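Local coordinates for protein Adenylate/guanylate cyclase/hydrolase, alpha/beta fold family (Ruegeria pomeroyi, PDB 3MR7) that probably acts as an adenylate cyclase, making cyclic AMP from ATP, this piece being the cyclase catalytic domain of a longer protein, at residues E92-D104 and E124-V138. Residues are numbered along the deposited sequence; the frame is centred on the assembly and turned at random.
Sequences ERIQYRIGINIGD and EAISEPGAICVSDIV
Glu124 and Arg97 form a salt bridge where helix 115-126 ends over strand 96-107, part of the beta-alpha-beta crossover that brings strand 132-135 parallel to 96-107 in the sheet of the class III cyclase domain. Both NE and NH2 of Arg97 grip one oxygen, Glu124 OE2, each at 2.9 Å. The carboxylate meets the guanidinium edge in its plane, although the two planes are turned 35° apart. The arginine chain bends at its third torsion, bringing NE round to the acid, and NE also makes a weak bond to Glu124 O at the helix end. A methionine in place of Arg97 would probably leave Glu124 OE2 without its charged mate and the last helical turn less firmly tied to the strand. Gly99 suits its place because any side chain there would collide with Glu124 N. The chain then reverses through a type II turn, Glu128 to Ala131. Pro129, its phi restricted by the ring, fits the second position and lies beside the Gln95 side chain; Gly130 accepts a positive phi and donates its N-H to Tyr96 O, the N to O distance being 2.7 Å. Along strand 132-135, Cys133 N reaches Ile98 O at 2.8 Å and Cys133 O receives Ile100 N. Beta-branched Ile132 and Val134 share a sheet face with Ile98 and Ile100, an apolar layer that meets helix 67-84 through Ile98 and Ile132. Ser135 N-caps helix 136-142, its OG taking a weak bond from Val138 N. Asn101, with CG anti to its own N (chi1 -179°), swings its amide across to this cap, where Ser135 OG donates to Asn101 OD1 at 2.7 Å, tilted 17° from the carbonyl plane. Val138 then fits CG2 against Ile102 CD1 at 3.7 Å, the two side chains crossing at about a right angle.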
# COMPACT_ATOMS: atom_id res chain seq x y z
N GLU A 92 -11.18 -8.74 9.90
CA GLU A 92 -10.40 -8.56 11.12
C GLU A 92 -9.06 -9.31 11.10
O GLU A 92 -8.24 -9.14 11.98
CB GLU A 92 -11.20 -9.01 12.33
CG GLU A 92 -12.40 -8.16 12.63
CD GLU A 92 -13.09 -8.56 13.92
OE1 GLU A 92 -14.33 -8.58 13.94
OE2 GLU A 92 -12.38 -8.88 14.92
N ARG A 93 -8.86 -10.15 10.10
CA ARG A 93 -7.64 -10.94 10.04
C ARG A 93 -6.38 -10.08 9.86
O ARG A 93 -6.40 -9.00 9.27
CB ARG A 93 -7.74 -11.97 8.93
CG ARG A 93 -8.74 -13.08 9.22
CD ARG A 93 -8.85 -14.02 8.04
NE ARG A 93 -10.00 -14.89 8.16
CZ ARG A 93 -10.59 -15.48 7.14
NH1 ARG A 93 -10.15 -15.27 5.90
NH2 ARG A 93 -11.63 -16.27 7.34
N ILE A 94 -5.27 -10.56 10.40
CA ILE A 94 -3.99 -9.91 10.19
C ILE A 94 -3.45 -10.50 8.91
O ILE A 94 -3.44 -11.71 8.74
CB ILE A 94 -3.00 -10.21 11.34
CG1 ILE A 94 -3.51 -9.60 12.64
CG2 ILE A 94 -1.59 -9.73 11.01
CD1 ILE A 94 -2.45 -9.45 13.73
N GLN A 95 -3.01 -9.67 7.98
CA GLN A 95 -2.34 -10.21 6.82
C GLN A 95 -1.11 -9.42 6.48
O GLN A 95 -1.13 -8.19 6.53
CB GLN A 95 -3.23 -10.21 5.60
CG GLN A 95 -4.45 -11.06 5.71
CD GLN A 95 -5.37 -10.83 4.51
OE1 GLN A 95 -5.93 -9.74 4.32
NE2 GLN A 95 -5.51 -11.85 3.67
N TYR A 96 -0.06 -10.12 6.10
CA TYR A 96 1.12 -9.44 5.61
C TYR A 96 1.09 -9.23 4.07
O TYR A 96 0.34 -9.90 3.37
CB TYR A 96 2.35 -10.19 6.07
CG TYR A 96 2.50 -10.18 7.57
CD1 TYR A 96 2.92 -9.04 8.24
CD2 TYR A 96 2.24 -11.31 8.32
CE1 TYR A 96 3.07 -9.03 9.61
CE2 TYR A 96 2.37 -11.32 9.67
CZ TYR A 96 2.79 -10.19 10.32
OH TYR A 96 2.92 -10.23 11.71
N ARG A 97 1.87 -8.27 3.58
CA ARG A 97 2.15 -8.14 2.13
C ARG A 97 3.63 -8.47 1.96
O ARG A 97 4.42 -8.17 2.85
CB ARG A 97 1.88 -6.71 1.63
CG ARG A 97 0.41 -6.34 1.49
CD ARG A 97 0.29 -5.07 0.74
NE ARG A 97 1.14 -4.10 1.40
CZ ARG A 97 0.69 -3.21 2.27
NH1 ARG A 97 -0.60 -3.17 2.53
NH2 ARG A 97 1.53 -2.37 2.88
N ILE A 98 4.01 -9.09 0.86
CA ILE A 98 5.43 -9.40 0.68
C ILE A 98 5.88 -9.20 -0.73
O ILE A 98 5.20 -9.58 -1.66
CB ILE A 98 5.77 -10.83 1.09
CG1 ILE A 98 5.48 -11.03 2.59
CG2 ILE A 98 7.23 -11.14 0.78
CD1 ILE A 98 5.45 -12.46 3.03
N GLY A 99 7.03 -8.54 -0.87
CA GLY A 99 7.70 -8.36 -2.14
C GLY A 99 9.10 -8.97 -2.11
O GLY A 99 9.77 -9.01 -1.09
N ILE A 100 9.54 -9.46 -3.25
CA ILE A 100 10.85 -10.09 -3.33
C ILE A 100 11.45 -9.67 -4.64
O ILE A 100 10.76 -9.67 -5.63
CB ILE A 100 10.72 -11.60 -3.32
CG1 ILE A 100 10.07 -12.05 -2.02
CG2 ILE A 100 12.09 -12.23 -3.46
CD1 ILE A 100 9.90 -13.51 -1.92
N ASN A 101 12.72 -9.30 -4.66
CA ASN A 101 13.38 -8.91 -5.90
C ASN A 101 14.82 -9.39 -5.90
O ASN A 101 15.28 -9.94 -4.92
CB ASN A 101 13.30 -7.40 -6.09
CG ASN A 101 13.94 -6.94 -7.38
OD1 ASN A 101 13.85 -7.61 -8.40
ND2 ASN A 101 14.60 -5.79 -7.34
N ILE A 102 15.53 -9.19 -7.01
CA ILE A 102 16.95 -9.50 -7.06
C ILE A 102 17.77 -8.41 -7.76
O ILE A 102 17.26 -7.67 -8.61
CB ILE A 102 17.15 -10.87 -7.69
CG1 ILE A 102 16.96 -11.95 -6.64
CG2 ILE A 102 18.53 -11.01 -8.28
CD1 ILE A 102 16.66 -13.29 -7.23
N GLY A 103 19.03 -8.27 -7.38
CA GLY A 103 19.88 -7.29 -8.03
C GLY A 103 21.28 -7.28 -7.47
O GLY A 103 21.56 -7.94 -6.47
N ASP A 104 22.18 -6.57 -8.15
CA ASP A 104 23.44 -6.15 -7.55
C ASP A 104 23.10 -4.98 -6.62
O ASP A 104 22.63 -3.95 -7.06
CB ASP A 104 24.43 -5.68 -8.62
CG ASP A 104 24.98 -6.83 -9.48
OD1 ASP A 104 24.83 -8.00 -9.09
OD2 ASP A 104 25.57 -6.54 -10.54
N GLU A 124 6.34 -5.09 -2.31
CA GLU A 124 5.61 -5.30 -1.07
C GLU A 124 4.38 -4.38 -1.07
O GLU A 124 3.27 -4.80 -0.84
CB GLU A 124 6.54 -5.04 0.12
CG GLU A 124 5.85 -4.91 1.49
CD GLU A 124 5.16 -3.55 1.71
OE1 GLU A 124 5.85 -2.49 1.79
OE2 GLU A 124 3.92 -3.54 1.80
N ALA A 125 4.58 -3.13 -1.38
CA ALA A 125 3.52 -2.15 -1.25
C ALA A 125 2.35 -2.39 -2.20
O ALA A 125 1.21 -2.14 -1.85
CB ALA A 125 4.09 -0.75 -1.44
N ILE A 126 2.62 -2.87 -3.41
CA ILE A 126 1.52 -3.10 -4.33
C ILE A 126 0.98 -4.53 -4.22
O ILE A 126 -0.08 -4.81 -4.74
CB ILE A 126 1.94 -2.90 -5.77
CG1 ILE A 126 2.85 -4.08 -6.16
CG2 ILE A 126 2.54 -1.46 -5.96
CD1 ILE A 126 3.55 -3.94 -7.43
N SER A 127 1.70 -5.41 -3.54
CA SER A 127 1.24 -6.79 -3.37
C SER A 127 -0.12 -6.84 -2.72
O SER A 127 -0.42 -6.03 -1.86
CB SER A 127 2.22 -7.56 -2.49
OG SER A 127 1.68 -8.82 -2.16
N GLU A 128 -0.96 -7.80 -3.08
CA GLU A 128 -2.19 -7.83 -2.33
C GLU A 128 -2.02 -8.51 -0.99
O GLU A 128 -1.10 -9.27 -0.77
CB GLU A 128 -3.42 -8.24 -3.14
CG GLU A 128 -3.60 -9.65 -3.54
CD GLU A 128 -4.74 -9.75 -4.56
OE1 GLU A 128 -5.02 -8.72 -5.23
OE2 GLU A 128 -5.36 -10.83 -4.68
N PRO A 129 -2.89 -8.16 -0.05
CA PRO A 129 -2.70 -8.63 1.31
C PRO A 129 -2.76 -10.13 1.34
O PRO A 129 -3.63 -10.72 0.70
CB PRO A 129 -3.89 -8.04 2.05
CG PRO A 129 -4.24 -6.80 1.24
CD PRO A 129 -4.03 -7.22 -0.17
N GLY A 130 -1.81 -10.73 2.06
CA GLY A 130 -1.71 -12.16 2.17
C GLY A 130 -0.99 -12.85 1.03
O GLY A 130 -0.84 -14.04 1.06
N ALA A 131 -0.56 -12.08 0.04
CA ALA A 131 0.02 -12.60 -1.17
C ALA A 131 1.50 -12.32 -1.19
O ALA A 131 2.03 -11.82 -0.23
CB ALA A 131 -0.66 -11.96 -2.39
N ILE A 132 2.15 -12.64 -2.29
CA ILE A 132 3.56 -12.39 -2.48
C ILE A 132 3.76 -11.88 -3.90
O ILE A 132 3.33 -12.52 -4.84
CB ILE A 132 4.35 -13.68 -2.41
CG1 ILE A 132 4.07 -14.45 -1.14
CG2 ILE A 132 5.82 -13.38 -2.52
CD1 ILE A 132 4.87 -15.72 -1.05
N CYS A 133 4.41 -10.73 -4.07
CA CYS A 133 4.75 -10.23 -5.41
C CYS A 133 6.24 -10.33 -5.64
O CYS A 133 7.03 -9.93 -4.79
CB CYS A 133 4.30 -8.78 -5.58
SG CYS A 133 2.57 -8.61 -5.96
N VAL A 134 6.64 -10.89 -6.77
CA VAL A 134 8.06 -11.04 -7.08
C VAL A 134 8.36 -10.40 -8.42
O VAL A 134 7.51 -10.37 -9.31
CB VAL A 134 8.46 -12.50 -7.13
CG1 VAL A 134 7.71 -13.25 -6.02
CG2 VAL A 134 8.14 -13.11 -8.51
N SER A 135 9.55 -9.86 -8.57
CA SER A 135 9.86 -9.26 -9.85
C SER A 135 10.00 -10.41 -10.84
O SER A 135 10.07 -11.58 -10.45
CB SER A 135 11.16 -8.48 -9.77
OG SER A 135 12.24 -9.39 -9.60
N ASP A 136 10.04 -10.04 -12.12
CA ASP A 136 10.20 -10.96 -13.23
C ASP A 136 11.52 -11.70 -13.15
O ASP A 136 11.58 -12.88 -13.47
CB ASP A 136 10.10 -10.20 -14.56
CG ASP A 136 10.07 -11.13 -15.74
OD1 ASP A 136 9.26 -12.06 -15.72
OD2 ASP A 136 10.86 -10.95 -16.69
N ILE A 137 12.59 -11.00 -12.76
CA ILE A 137 13.86 -11.68 -12.57
C ILE A 137 13.66 -12.83 -11.58
O ILE A 137 14.15 -13.95 -11.81
CB ILE A 137 14.92 -10.78 -11.97
CG1 ILE A 137 15.24 -9.61 -12.84
CG2 ILE A 137 16.20 -11.50 -11.81
CD1 ILE A 137 16.01 -8.58 -12.03
N VAL A 138 12.96 -12.58 -10.46
CA VAL A 138 12.83 -13.61 -9.43
C VAL A 138 12.05 -14.76 -10.02
O VAL A 138 12.37 -15.93 -9.81
CB VAL A 138 12.13 -13.14 -8.14
CG1 VAL A 138 11.62 -14.32 -7.35
CG2 VAL A 138 13.09 -12.34 -7.27